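Local coordinates for protein 4'-phospho-dehydrooxetanocin synthase (Bacillus megaterium, PDB 5UL3) that catalyses the cobalamin-dependent radical SAM ring contraction of dAMP to an oxetane aldehyde, 4'-phospho-dehydrooxetanocin, a step in the biosynthesis of oxetanocin A, at residues E374-R377 against I378-C382; T306-T309 against S310-C313; L641-L644 against V645-S649; V678-S682 against K683-L687; N519-E522 against F523-H527. All coordinates share one frame; numbering follows the deposited sequence.

Interaction 1: residues E374-R377 against I378-C382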
loop_
_atom_site.group_PDB
_atom_site.type_symbol
_atom_site.label_atom_id
_atom_site.label_comp_id
_atom_site.label_asym_id
_atom_site.label_seq_id
_atom_site.Cartn_x
_atom_site.Cartn_y
_atom_site.Cartn_z
ATOM N N GLU A 374 10.322 -20.110 -4.634
ATOM C CA GLU A 374 9.432 -19.086 -4.074
ATOM C C GLU A 374 8.139 -19.694 -3.541
ATOM O O GLU A 374 7.632 -19.271 -2.490
ATOM C CB GLU A 374 9.136 -18.006 -5.127
ATOM C CG GLU A 374 8.575 -18.513 -6.462
ATOM C CD GLU A 374 9.667 -18.731 -7.507
ATOM O OE1 GLU A 374 9.374 -18.656 -8.721
ATOM O OE2 GLU A 374 10.831 -18.948 -7.112
ATOM N N ALA A 375 7.585 -20.688 -4.245
ATOM C CA ALA A 375 6.341 -21.295 -3.775
ATOM C C ALA A 375 6.544 -22.030 -2.455
ATOM O O ALA A 375 5.663 -21.995 -1.584
ATOM C CB ALA A 375 5.763 -22.232 -4.834
ATOM N N GLN A 376 7.703 -22.689 -2.273
ATOM C CA GLN A 376 7.941 -23.377 -1.010
ATOM C C GLN A 376 8.128 -22.387 0.133
ATOM O O GLN A 376 7.748 -22.676 1.270
ATOM C CB GLN A 376 9.156 -24.306 -1.121
ATOM C CG GLN A 376 9.319 -25.215 0.101
ATOM C CD GLN A 376 8.102 -26.104 0.313
ATOM O OE1 GLN A 376 7.594 -26.709 -0.633
ATOM N NE2 GLN A 376 7.615 -26.169 1.548
ATOM N N ARG A 377 8.701 -21.216 -0.148
ATOM C CA ARG A 377 8.784 -20.181 0.873
ATOM C C ARG A 377 7.393 -19.767 1.355
ATOM O O ARG A 377 7.170 -19.592 2.559
ATOM C CB ARG A 377 9.545 -18.979 0.322
ATOM C CG ARG A 377 9.506 -17.766 1.221
ATOM C CD ARG A 377 10.419 -16.664 0.727
ATOM N NE ARG A 377 10.245 -15.431 1.489
ATOM C CZ ARG A 377 9.239 -14.576 1.310
ATOM N NH1 ARG A 377 8.295 -14.821 0.395
ATOM N NH2 ARG A 377 9.174 -13.467 2.042
ATOM N N ILE A 378 6.453 -19.583 0.427
ATOM C CA ILE A 378 5.099 -19.199 0.830
ATOM C C ILE A 378 4.455 -20.316 1.647
ATOM O O ILE A 378 3.818 -20.068 2.679
ATOM C CB ILE A 378 4.257 -18.832 -0.408
ATOM C CG1 ILE A 378 4.873 -17.642 -1.168
ATOM C CG2 ILE A 378 2.791 -18.534 -0.003
ATOM C CD1 ILE A 378 5.009 -16.351 -0.355
ATOM N N ILE A 379 4.612 -21.564 1.198
ATOM C CA ILE A 379 4.029 -22.691 1.919
ATOM C C ILE A 379 4.595 -22.770 3.332
ATOM O O ILE A 379 3.851 -22.998 4.292
ATOM C CB ILE A 379 4.235 -23.998 1.128
ATOM C CG1 ILE A 379 3.321 -23.980 -0.107
ATOM C CG2 ILE A 379 3.940 -25.202 2.019
ATOM C CD1 ILE A 379 3.635 -25.058 -1.140
ATOM N N ASP A 380 5.902 -22.508 3.493
ATOM C CA ASP A 380 6.507 -22.487 4.831
ATOM C C ASP A 380 5.936 -21.367 5.712
ATOM O O ASP A 380 5.709 -21.564 6.914
ATOM C CB ASP A 380 8.031 -22.344 4.720
ATOM C CG ASP A 380 8.701 -23.590 4.138
ATOM O OD1 ASP A 380 7.988 -24.579 3.874
ATOM O OD2 ASP A 380 9.936 -23.574 3.936
ATOM N N ILE A 381 5.733 -20.170 5.148
ATOM C CA ILE A 381 5.085 -19.105 5.916
ATOM C C ILE A 381 3.679 -19.535 6.332
ATOM O O ILE A 381 3.277 -19.380 7.498
ATOM C CB ILE A 381 5.070 -17.798 5.102
ATOM C CG1 ILE A 381 6.499 -17.268 4.931
ATOM C CG2 ILE A 381 4.172 -16.732 5.794
ATOM C CD1 ILE A 381 6.645 -16.215 3.836
ATOM N N CYS A 382 2.926 -20.113 5.393
ATOM C CA CYS A 382 1.575 -20.571 5.690
ATOM C C CYS A 382 1.583 -21.646 6.767
ATOM O O CYS A 382 0.728 -21.639 7.657
ATOM C CB CYS A 382 0.908 -21.092 4.421
ATOM S SG CYS A 382 0.502 -19.786 3.245
#
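Gln376 and Asp380 meet one turn apart on helix 374-386, the crossover helix of the beta-alpha-beta unit that joins strands 357-360 and 393-398 of the partial TIM barrel. The glutamine chain starts out with CG trans to the backbone N (chi1 -171°) and then bends at chi2 (60°), which turns the amide forward along the helix, over the next turn. NE2 thereby donates to Asp380 OD1 at 2.8 Å. The aspartate oxygen lies close to the amide plane, whereas the nitrogen comes in from above the carboxylate plane, the two planes being turned 57° from each other. Backbone i to i+4 bonds run beneath, among them Ile381 N to Arg377 O at 3.0 Å.

The other side of the helix is buried, and there Arg377 is extended from CG to NE beside Ile381, both side chains pointing the same way. Its NH2 is hydrogen-bonded to Leu333 O, which ties the helix to the residues just before helix 335-351, while Ile378 packs on Met419 and Cys423 of helix 410-426. Ile378 CD1 approaches the guanidinium obliquely, 3.7 Å from Arg377 NH1. Ile381 CD1 instead sits over the centre of one guanidinium face, 4.0 Å from Arg377 CZ.

Interaction 2: residues T306-T309 against S310-C313. With SF4 (iron/sulfur cluster), chain B.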
loop_
_atom_site.group_PDB
_atom_site.type_symbol
_atom_site.label_atom_id
_atom_site.label_comp_id
_atom_site.label_asym_id
_atom_site.label_seq_id
_atom_site.Cartn_x
_atom_site.Cartn_y
_atom_site.Cartn_z
ATOM N N THR A 306 -0.427 -3.619 9.155
ATOM C CA THR A 306 0.237 -3.803 7.871
ATOM C C THR A 306 1.575 -4.485 8.109
ATOM O O THR A 306 2.089 -4.514 9.229
ATOM C CB THR A 306 0.469 -2.466 7.165
ATOM O OG1 THR A 306 1.296 -1.642 7.996
ATOM C CG2 THR A 306 -0.858 -1.747 6.890
ATOM N N LEU A 307 2.141 -5.037 7.034
ATOM C CA LEU A 307 3.502 -5.561 7.047
ATOM C C LEU A 307 3.929 -5.668 5.592
ATOM O O LEU A 307 3.098 -5.922 4.722
ATOM C CB LEU A 307 3.594 -6.939 7.700
ATOM C CG LEU A 307 5.023 -7.476 7.866
ATOM C CD1 LEU A 307 5.860 -6.496 8.696
ATOM C CD2 LEU A 307 4.999 -8.855 8.529
ATOM N N GLU A 308 5.216 -5.463 5.334
ATOM C CA GLU A 308 5.783 -5.684 4.005
ATOM C C GLU A 308 6.737 -6.865 4.121
ATOM O O GLU A 308 7.736 -6.781 4.846
ATOM C CB GLU A 308 6.498 -4.429 3.495
ATOM C CG GLU A 308 6.814 -4.479 1.963
ATOM C CD GLU A 308 7.553 -3.243 1.433
ATOM O OE1 GLU A 308 8.351 -2.648 2.190
ATOM O OE2 GLU A 308 7.355 -2.877 0.239
ATOM N N THR A 309 6.429 -7.983 3.446
ATOM C CA THR A 309 7.268 -9.174 3.618
ATOM C C THR A 309 8.274 -9.340 2.483
ATOM O O THR A 309 9.036 -10.316 2.480
ATOM C CB THR A 309 6.428 -10.467 3.749
ATOM O OG1 THR A 309 5.733 -10.745 2.518
ATOM C CG2 THR A 309 5.402 -10.352 4.913
ATOM N N SER A 310 8.281 -8.413 1.533
ATOM C CA SER A 310 9.226 -8.385 0.420
ATOM C C SER A 310 9.167 -7.001 -0.199
ATOM O O SER A 310 8.179 -6.280 -0.048
ATOM C CB SER A 310 8.901 -9.455 -0.633
ATOM O OG SER A 310 7.684 -9.168 -1.292
ATOM N N ARG A 311 10.233 -6.638 -0.913
ATOM C CA ARG A 311 10.307 -5.360 -1.600
ATOM C C ARG A 311 10.627 -5.605 -3.065
ATOM O O ARG A 311 11.391 -6.515 -3.389
ATOM C CB ARG A 311 11.374 -4.460 -0.989
ATOM C CG ARG A 311 11.000 -4.029 0.440
ATOM C CD ARG A 311 11.983 -3.018 0.985
ATOM N NE ARG A 311 11.488 -2.420 2.241
ATOM C CZ ARG A 311 12.228 -1.619 3.013
ATOM N NH1 ARG A 311 13.477 -1.324 2.658
ATOM N NH2 ARG A 311 11.727 -1.127 4.144
ATOM N N GLY A 312 10.036 -4.778 -3.924
ATOM C CA GLY A 312 10.277 -4.822 -5.355
ATOM C C GLY A 312 9.369 -5.784 -6.099
ATOM O O GLY A 312 8.511 -6.478 -5.538
ATOM N N CYS A 313 9.588 -5.823 -7.413
ATOM C CA CYS A 313 8.842 -6.676 -8.323
ATOM C C CYS A 313 9.855 -7.301 -9.271
ATOM O O CYS A 313 10.589 -6.573 -9.935
ATOM C CB CYS A 313 7.817 -5.872 -9.114
ATOM S SG CYS A 313 6.864 -6.905 -10.295
HETATM FE FE1 SF4 B . 3.412 -4.957 -13.063
HETATM FE FE2 SF4 B . 2.439 -5.284 -10.549
HETATM FE FE3 SF4 B . 4.004 -3.075 -11.225
HETATM FE FE4 SF4 B . 5.156 -5.546 -11.032
HETATM S S1 SF4 B . 4.180 -4.346 -9.320
HETATM S S2 SF4 B . 5.493 -4.018 -12.715
HETATM S S3 SF4 B . 3.466 -6.860 -11.874
HETATM S S4 SF4 B . 1.904 -3.615 -12.020
HETATM O O HOH W 1 6.842 -4.428 -1.880
HETATM O O HOH W 2 9.088 -2.412 4.746
#
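Glu308 reaches past Ser310 to grip Arg311 in a short local contact that leads from strand 305-311 towards the iron-sulfur cluster. From CB the glutamate heads away from its own backbone N (chi1 -166°) and continues straight, which carries the carboxylate across the bend in the chain. CG brushes the backbone at 3.0 Å from Ser310 O, and CD lies over the aliphatic part of Arg311, 3.7 Å from its CG. At the tip, OE1 accepts a hydrogen bond from Arg311 NE at 3.1 Å, part of a salt bridge; the nitrogen stands 43° out of the carboxylate plane, and the two side chains cross nearly at right angles. Water 2 donates to OE1 at 2.7 Å and accepts from Arg311 NH2, which closes a second route between the same two groups. Water 1 lies 2.7 Å from Glu308 OE2 and 2.9 Å from Ser310 O, bridging the two; OE2 is also hydrogen-bonded to N62 of cobalamin. Arg311 has further acidic partners in Glu242 and Glu240, so its position is fixed from several sides. Two residues on, Cys313 SG binds iron FE4 at 2.3 Å. The strand carries a cobalamin-binding glutamate and the loop after it the first of the three cluster cysteines of a radical SAM site.

Interaction 3: residues L641-L644 against V645-S649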
loop_
_atom_site.group_PDB
_atom_site.type_symbol
_atom_site.label_atom_id
_atom_site.label_comp_id
_atom_site.label_asym_id
_atom_site.label_seq_id
_atom_site.Cartn_x
_atom_site.Cartn_y
_atom_site.Cartn_z
ATOM N N LEU A 641 -21.423 1.532 -20.724
ATOM C CA LEU A 641 -20.391 1.513 -21.754
ATOM C C LEU A 641 -20.779 0.604 -22.915
ATOM O O LEU A 641 -20.513 0.928 -24.080
ATOM C CB LEU A 641 -19.049 1.086 -21.165
ATOM C CG LEU A 641 -17.905 1.139 -22.170
ATOM C CD1 LEU A 641 -17.885 2.500 -22.851
ATOM C CD2 LEU A 641 -16.578 0.869 -21.453
ATOM N N LYS A 642 -21.402 -0.541 -22.625
ATOM C CA LYS A 642 -21.855 -1.402 -23.709
ATOM C C LYS A 642 -22.887 -0.678 -24.568
ATOM O O LYS A 642 -22.869 -0.786 -25.801
ATOM C CB LYS A 642 -22.423 -2.706 -23.149
ATOM C CG LYS A 642 -22.641 -3.781 -24.195
ATOM C CD LYS A 642 -23.109 -5.079 -23.561
ATOM C CE LYS A 642 -22.828 -6.285 -24.458
ATOM N NZ LYS A 642 -21.375 -6.684 -24.595
ATOM N N TYR A 643 -23.740 0.120 -23.929
ATOM C CA TYR A 643 -24.742 0.905 -24.642
ATOM C C TYR A 643 -24.100 2.004 -25.483
ATOM O O TYR A 643 -24.507 2.230 -26.631
ATOM C CB TYR A 643 -25.719 1.484 -23.626
ATOM C CG TYR A 643 -26.883 2.266 -24.190
ATOM C CD1 TYR A 643 -27.884 1.635 -24.911
ATOM C CD2 TYR A 643 -26.996 3.624 -23.958
ATOM C CE1 TYR A 643 -28.969 2.353 -25.411
ATOM C CE2 TYR A 643 -28.081 4.351 -24.447
ATOM C CZ TYR A 643 -29.056 3.712 -25.174
ATOM O OH TYR A 643 -30.117 4.445 -25.661
ATOM N N LEU A 644 -23.102 2.705 -24.933
ATOM C CA LEU A 644 -22.406 3.730 -25.710
ATOM C C LEU A 644 -21.700 3.130 -26.924
ATOM O O LEU A 644 -21.770 3.686 -28.028
ATOM C CB LEU A 644 -21.411 4.484 -24.824
ATOM C CG LEU A 644 -22.004 5.380 -23.727
ATOM C CD1 LEU A 644 -20.914 5.877 -22.772
ATOM C CD2 LEU A 644 -22.720 6.551 -24.351
ATOM N N VAL A 645 -21.018 1.995 -26.743
ATOM C CA VAL A 645 -20.311 1.356 -27.853
ATOM C C VAL A 645 -21.310 0.827 -28.879
ATOM O O VAL A 645 -21.066 0.875 -30.093
ATOM C CB VAL A 645 -19.384 0.240 -27.330
ATOM C CG1 VAL A 645 -18.784 -0.587 -28.493
ATOM C CG2 VAL A 645 -18.264 0.833 -26.487
ATOM N N TYR A 646 -22.451 0.318 -28.408
ATOM C CA TYR A 646 -23.491 -0.145 -29.321
ATOM C C TYR A 646 -23.994 0.985 -30.206
ATOM O O TYR A 646 -24.224 0.790 -31.405
ATOM C CB TYR A 646 -24.660 -0.742 -28.544
ATOM C CG TYR A 646 -25.735 -1.281 -29.457
ATOM C CD1 TYR A 646 -25.615 -2.546 -30.024
ATOM C CD2 TYR A 646 -26.860 -0.525 -29.768
ATOM C CE1 TYR A 646 -26.590 -3.047 -30.868
ATOM C CE2 TYR A 646 -27.841 -1.018 -30.612
ATOM C CZ TYR A 646 -27.700 -2.278 -31.156
ATOM O OH TYR A 646 -28.669 -2.772 -31.999
ATOM N N ASN A 647 -24.184 2.172 -29.627
ATOM C CA ASN A 647 -24.713 3.293 -30.387
ATOM C C ASN A 647 -23.690 3.855 -31.357
ATOM O O ASN A 647 -24.061 4.611 -32.263
ATOM C CB ASN A 647 -25.203 4.378 -29.435
ATOM C CG ASN A 647 -26.637 4.139 -28.971
ATOM O OD1 ASN A 647 -27.583 4.354 -29.727
ATOM N ND2 ASN A 647 -26.801 3.687 -27.726
ATOM N N LEU A 648 -22.419 3.500 -31.193
ATOM C CA LEU A 648 -21.382 3.867 -32.145
ATOM C C LEU A 648 -21.102 2.769 -33.153
ATOM O O LEU A 648 -20.725 3.066 -34.289
ATOM C CB LEU A 648 -20.075 4.202 -31.417
ATOM C CG LEU A 648 -20.062 5.338 -30.399
ATOM C CD1 LEU A 648 -18.752 5.299 -29.617
ATOM C CD2 LEU A 648 -20.222 6.666 -31.089
ATOM N N SER A 649 -21.290 1.513 -32.761
ATOM C CA SER A 649 -20.875 0.369 -33.569
ATOM C C SER A 649 -21.762 -0.807 -33.195
ATOM O O SER A 649 -21.349 -1.723 -32.476
ATOM C CB SER A 649 -19.394 0.051 -33.351
ATOM O OG SER A 649 -18.985 -1.107 -34.055
#
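Tyr643 and Asn647, one turn apart near the end of helix 620-648, are joined both by hydrogen bonding and by an amide-to-ring contact. The polar part centres on Tyr643 O, which accepts Asn647 N at 3.0 Å and Asn647 ND2 at 2.9 Å. These donors reach the carbonyl from opposite faces of its plane, the side-chain nitrogen standing 45° out of it. Two bonds therefore hold this oxygen at a point where the helix is about to finish; the next backbone bond, Leu648 N to Leu644 O, is weak at 3.2 Å.

The aromatic part uses the same nitrogen. A chi1 of -177° at Tyr643 swings the ring along the helix under Asn647, and ND2 sits over the ring centre, 3.4 Å from Tyr643 CZ. Ring and amide planes are 82° apart, so the amide stands nearly upright on the aromatic face.

Apolar packing across this turn is modest: Leu641 CD1 touches Val645 CG2 at 4.0 Å.

Within the C-terminal helix bundle, Tyr643, Leu644 and Asn647 all lie against Val689 of helix 683-709, and the Tyr643 ring also meets that of Trp693. Leu644 and Leu648 pack on Leu593 of helix 588-617, while Tyr646 rests on Gln655 and Leu658 of helix 652-664.

Interaction 4: residues V678-S682 against K683-L687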
loop_
_atom_site.group_PDB
_atom_site.type_symbol
_atom_site.label_atom_id
_atom_site.label_comp_id
_atom_site.label_asym_id
_atom_site.label_seq_id
_atom_site.Cartn_x
_atom_site.Cartn_y
_atom_site.Cartn_z
ATOM N N VAL A 678 -26.797 6.962 -34.777
ATOM C CA VAL A 678 -25.973 5.761 -34.756
ATOM C C VAL A 678 -24.669 6.051 -35.489
ATOM O O VAL A 678 -24.680 6.608 -36.592
ATOM C CB VAL A 678 -26.721 4.576 -35.387
ATOM C CG1 VAL A 678 -25.747 3.495 -35.838
ATOM C CG2 VAL A 678 -27.741 4.018 -34.396
ATOM N N GLY A 679 -23.540 5.693 -34.864
ATOM C CA GLY A 679 -22.221 5.914 -35.424
ATOM C C GLY A 679 -21.615 7.280 -35.158
ATOM O O GLY A 679 -20.503 7.552 -35.632
ATOM N N ASP A 680 -22.299 8.144 -34.417
ATOM C CA ASP A 680 -21.871 9.522 -34.204
ATOM C C ASP A 680 -21.132 9.591 -32.868
ATOM O O ASP A 680 -21.753 9.480 -31.804
ATOM C CB ASP A 680 -23.080 10.458 -34.232
ATOM C CG ASP A 680 -22.708 11.910 -34.015
ATOM O OD1 ASP A 680 -21.497 12.237 -34.036
ATOM O OD2 ASP A 680 -23.633 12.729 -33.820
ATOM N N GLY A 681 -19.811 9.781 -32.928
ATOM C CA GLY A 681 -18.919 9.805 -31.781
ATOM C C GLY A 681 -18.623 11.168 -31.198
ATOM O O GLY A 681 -17.694 11.300 -30.390
ATOM N N SER A 682 -19.380 12.188 -31.586
ATOM C CA SER A 682 -19.202 13.518 -31.031
ATOM C C SER A 682 -19.537 13.518 -29.540
ATOM O O SER A 682 -20.271 12.662 -29.042
ATOM C CB SER A 682 -20.092 14.517 -31.772
ATOM O OG SER A 682 -21.452 14.109 -31.733
ATOM N N LYS A 683 -18.987 14.503 -28.824
ATOM C CA LYS A 683 -19.318 14.659 -27.409
ATOM C C LYS A 683 -20.809 14.899 -27.220
ATOM O O LYS A 683 -21.422 14.360 -26.289
ATOM C CB LYS A 683 -18.523 15.814 -26.802
ATOM C CG LYS A 683 -17.015 15.678 -26.863
ATOM C CD LYS A 683 -16.362 16.884 -26.203
ATOM C CE LYS A 683 -14.856 16.864 -26.331
ATOM N NZ LYS A 683 -14.249 15.748 -25.562
ATOM N N GLU A 684 -21.412 15.693 -28.108
ATOM C CA GLU A 684 -22.827 16.018 -27.986
ATOM C C GLU A 684 -23.691 14.770 -28.113
ATOM O O GLU A 684 -24.628 14.566 -27.332
ATOM C CB GLU A 684 -23.219 17.059 -29.037
ATOM C CG GLU A 684 -24.515 17.792 -28.727
ATOM C CD GLU A 684 -24.865 18.837 -29.773
ATOM O OE1 GLU A 684 -24.964 18.482 -30.970
ATOM O OE2 GLU A 684 -25.037 20.017 -29.396
ATOM N N ASN A 685 -23.403 13.922 -29.101
ATOM C CA ASN A 685 -24.208 12.718 -29.262
ATOM C C ASN A 685 -23.984 11.761 -28.099
ATOM O O ASN A 685 -24.936 11.162 -27.589
ATOM C CB ASN A 685 -23.890 12.026 -30.588
ATOM C CG ASN A 685 -24.850 10.878 -30.892
ATOM O OD1 ASN A 685 -26.073 11.048 -30.880
ATOM N ND2 ASN A 685 -24.299 9.703 -31.154
ATOM N N ILE A 686 -22.729 11.610 -27.669
ATOM C CA ILE A 686 -22.422 10.707 -26.562
ATOM C C ILE A 686 -23.167 11.139 -25.299
ATOM O O ILE A 686 -23.791 10.313 -24.621
ATOM C CB ILE A 686 -20.894 10.632 -26.365
ATOM C CG1 ILE A 686 -20.283 9.770 -27.465
ATOM C CG2 ILE A 686 -20.517 10.056 -24.996
ATOM C CD1 ILE A 686 -18.767 9.851 -27.555
ATOM N N LEU A 687 -23.168 12.440 -25.001
ATOM C CA LEU A 687 -23.912 12.936 -23.844
ATOM C C LEU A 687 -25.405 12.651 -23.964
ATOM O O LEU A 687 -26.055 12.303 -22.970
ATOM C CB LEU A 687 -23.674 14.431 -23.660
ATOM C CG LEU A 687 -22.330 14.883 -23.095
ATOM C CD1 LEU A 687 -22.460 16.290 -22.536
ATOM C CD2 LEU A 687 -21.816 13.923 -22.026
#
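Asn685 binds back to Asp680, and Ser682 to Asn685, where the loop 678-682 turns into helix 683-709. Lys683, first in the helix, keeps CB against the Ser682 backbone, 3.7 Å from Ser682 C, and sends its chain off to a salt bridge with Glu595 and a hydrogen bond with Asn592.

At Asn685 the contact is densest. Ser682 occupies the N-cap position and has two conformers; in the one described, a chi1 of 56° tucks OG between the backbone N and carbonyl carbon, where it accepts the capping bond from Asn685 N at 3.3 Å. Asp680 backs up this cap: OD1 accepts from Ser682 N at 3.2 Å, an Asx turn, and in the same conformer also from Ser682 OG at 3.0 Å, both from one face of the carboxylate. The Asn685 side chain turns at chi2 (53°), its amide stacked almost parallel (6°) on the Asp680 carboxylate. ND2 donates to Asp680 O at 2.6 Å, in the carbonyl plane and on a lone pair, and is also bonded to Asn677 O.

Ile686 then begins the regular helical pattern, its N donating to Ser682 O at 3.0 Å, while its CD1 leans on Gly681 O at 3.4 Å.

Interaction 5: residues N519-E522 against F523-H527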
loop_
_atom_site.group_PDB
_atom_site.type_symbol
_atom_site.label_atom_id
_atom_site.label_comp_id
_atom_site.label_asym_id
_atom_site.label_seq_id
_atom_site.Cartn_x
_atom_site.Cartn_y
_atom_site.Cartn_z
ATOM N N ASN A 519 -10.199 -27.715 -17.971
ATOM C CA ASN A 519 -10.694 -28.448 -19.131
ATOM C C ASN A 519 -12.099 -29.010 -18.994
ATOM O O ASN A 519 -12.738 -29.265 -20.021
ATOM C CB ASN A 519 -9.758 -29.622 -19.456
ATOM C CG ASN A 519 -8.332 -29.188 -19.632
ATOM O OD1 ASN A 519 -8.041 -28.285 -20.419
ATOM N ND2 ASN A 519 -7.429 -29.806 -18.879
ATOM N N ASP A 520 -12.587 -29.238 -17.778
ATOM C CA ASP A 520 -13.853 -29.940 -17.569
ATOM C C ASP A 520 -14.976 -28.914 -17.611
ATOM O O ASP A 520 -15.281 -28.267 -16.608
ATOM C CB ASP A 520 -13.823 -30.711 -16.257
ATOM C CG ASP A 520 -14.935 -31.737 -16.146
ATOM O OD1 ASP A 520 -16.048 -31.484 -16.646
ATOM O OD2 ASP A 520 -14.694 -32.795 -15.530
ATOM N N LYS A 521 -15.597 -28.765 -18.782
ATOM C CA LYS A 521 -16.636 -27.754 -18.940
ATOM C C LYS A 521 -17.838 -28.031 -18.044
ATOM O O LYS A 521 -18.472 -27.092 -17.551
ATOM C CB LYS A 521 -17.070 -27.671 -20.403
ATOM C CG LYS A 521 -18.092 -26.585 -20.676
ATOM C CD LYS A 521 -17.516 -25.210 -20.377
ATOM C CE LYS A 521 -18.615 -24.183 -20.130
ATOM N NZ LYS A 521 -18.729 -23.817 -18.683
ATOM N N GLU A 522 -18.171 -29.305 -17.825
ATOM C CA GLU A 522 -19.271 -29.623 -16.920
ATOM C C GLU A 522 -18.922 -29.253 -15.487
ATOM O O GLU A 522 -19.778 -28.771 -14.737
ATOM C CB GLU A 522 -19.622 -31.109 -17.007
ATOM C CG GLU A 522 -20.314 -31.520 -18.297
ATOM C CD GLU A 522 -20.968 -32.884 -18.186
ATOM O OE1 GLU A 522 -20.849 -33.514 -17.112
ATOM O OE2 GLU A 522 -21.603 -33.326 -19.169
ATOM N N PHE A 523 -17.671 -29.484 -15.087
ATOM C CA PHE A 523 -17.237 -29.131 -13.740
ATOM C C PHE A 523 -17.307 -27.621 -13.525
ATOM O O PHE A 523 -17.860 -27.149 -12.524
ATOM C CB PHE A 523 -15.820 -29.657 -13.509
ATOM C CG PHE A 523 -15.319 -29.497 -12.104
ATOM C CD1 PHE A 523 -15.578 -30.463 -11.148
ATOM C CD2 PHE A 523 -14.544 -28.400 -11.750
ATOM C CE1 PHE A 523 -15.093 -30.330 -9.859
ATOM C CE2 PHE A 523 -14.060 -28.263 -10.465
ATOM C CZ PHE A 523 -14.333 -29.227 -9.518
ATOM N N ILE A 524 -16.761 -26.849 -14.466
ATOM C CA ILE A 524 -16.813 -25.393 -14.370
ATOM C C ILE A 524 -18.258 -24.914 -14.248
ATOM O O ILE A 524 -18.587 -24.093 -13.382
ATOM C CB ILE A 524 -16.096 -24.757 -15.573
ATOM C CG1 ILE A 524 -14.602 -25.105 -15.531
ATOM C CG2 ILE A 524 -16.310 -23.266 -15.583
ATOM C CD1 ILE A 524 -13.895 -25.005 -16.886
ATOM N N GLU A 525 -19.149 -25.445 -15.094
ATOM C CA GLU A 525 -20.562 -25.072 -15.019
ATOM C C GLU A 525 -21.175 -25.424 -13.667
ATOM O O GLU A 525 -21.956 -24.641 -13.110
ATOM C CB GLU A 525 -21.343 -25.748 -16.143
ATOM C CG GLU A 525 -21.424 -24.897 -17.380
ATOM C CD GLU A 525 -21.896 -23.498 -17.061
ATOM O OE1 GLU A 525 -23.073 -23.348 -16.659
ATOM O OE2 GLU A 525 -21.080 -22.556 -17.191
ATOM N N LYS A 526 -20.840 -26.596 -13.124
ATOM C CA LYS A 526 -21.439 -27.014 -11.859
ATOM C C LYS A 526 -21.056 -26.085 -10.713
ATOM O O LYS A 526 -21.877 -25.819 -9.827
ATOM C CB LYS A 526 -21.020 -28.444 -11.524
ATOM C CG LYS A 526 -21.490 -28.908 -10.159
ATOM C CD LYS A 526 -20.984 -30.302 -9.827
ATOM C CE LYS A 526 -21.550 -30.774 -8.490
ATOM N NZ LYS A 526 -20.888 -32.015 -7.995
ATOM N N HIS A 527 -19.830 -25.562 -10.724
ATOM C CA HIS A 527 -19.288 -24.854 -9.571
ATOM C C HIS A 527 -19.249 -23.336 -9.724
ATOM O O HIS A 527 -18.859 -22.648 -8.773
ATOM C CB HIS A 527 -17.885 -25.385 -9.264
ATOM C CG HIS A 527 -17.874 -26.791 -8.743
ATOM N ND1 HIS A 527 -18.167 -27.102 -7.431
ATOM C CD2 HIS A 527 -17.594 -27.968 -9.354
ATOM C CE1 HIS A 527 -18.074 -28.409 -7.259
ATOM N NE2 HIS A 527 -17.721 -28.956 -8.408
#
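Asp520 meets Phe523 at the start of the short helix 521-527, and Lys521 meets Glu525 one turn along it. In the first of these contacts Asp520 OD1 accepts from Phe523 N at 3.0 Å, the nitrogen lying well above the carboxylate plane (62° out of it). The carboxylate also packs against the beginning of the aromatic side chain, with Asp520 CG 3.5 Å from Phe523 CB. In the second, Lys521 NZ forms a salt bridge with Glu525 OE2 at 3.1 Å, the oxygen offering its anti lone pair. Lysine and glutamate lie side by side and point the same way; Lys521 bends at chi2 (63°) and again at chi4, bringing NZ to 3.2 Å from Glu525 CG.

Backbone bonds form the next shell. Asp520 O takes Ile524 N at 3.0 Å, so this residue engages the helix start through both its side chain and its carbonyl.

Packing within 523-527 adds a ring contact, His527 CD2 lying over the centre of one face of Phe523. Partners beyond the segments surround these groups. Glu525 has a second cation, Lys528, at its other carboxylate oxygen, and Phe523 rests on Lys516 and Leu517 of helix 510-519 and on Ile503. Asp520, directly after helix 510-519, is the N-cap of helix 521-527, and an i to i+4 lysine-glutamate salt bridge follows.

The five contacts illustrate how local geometry adapts to its place in a fold. Interaction 2 lies deepest, its centre about 9 Å from that of the chain, and is built of charge, water and cofactors; interaction 1, also buried, covers the same barrel sheet with a helix, and the two touch through Arg377 NH2 and Thr309 O, 3.2 Å apart. Interactions 3 and 4 belong to the C-terminal bundle, where a helix end meets a helix start: Asn647 O and Gly679 N probably share a hydrogen bond at 2.9 Å. Interaction 5 is a surface contact, isolated from the others. Side-chain caps serve interactions 4 and 5; interactions 1, 3 and 5 join successive turns, by amide-carboxylate bond, amide over ring and salt bridge.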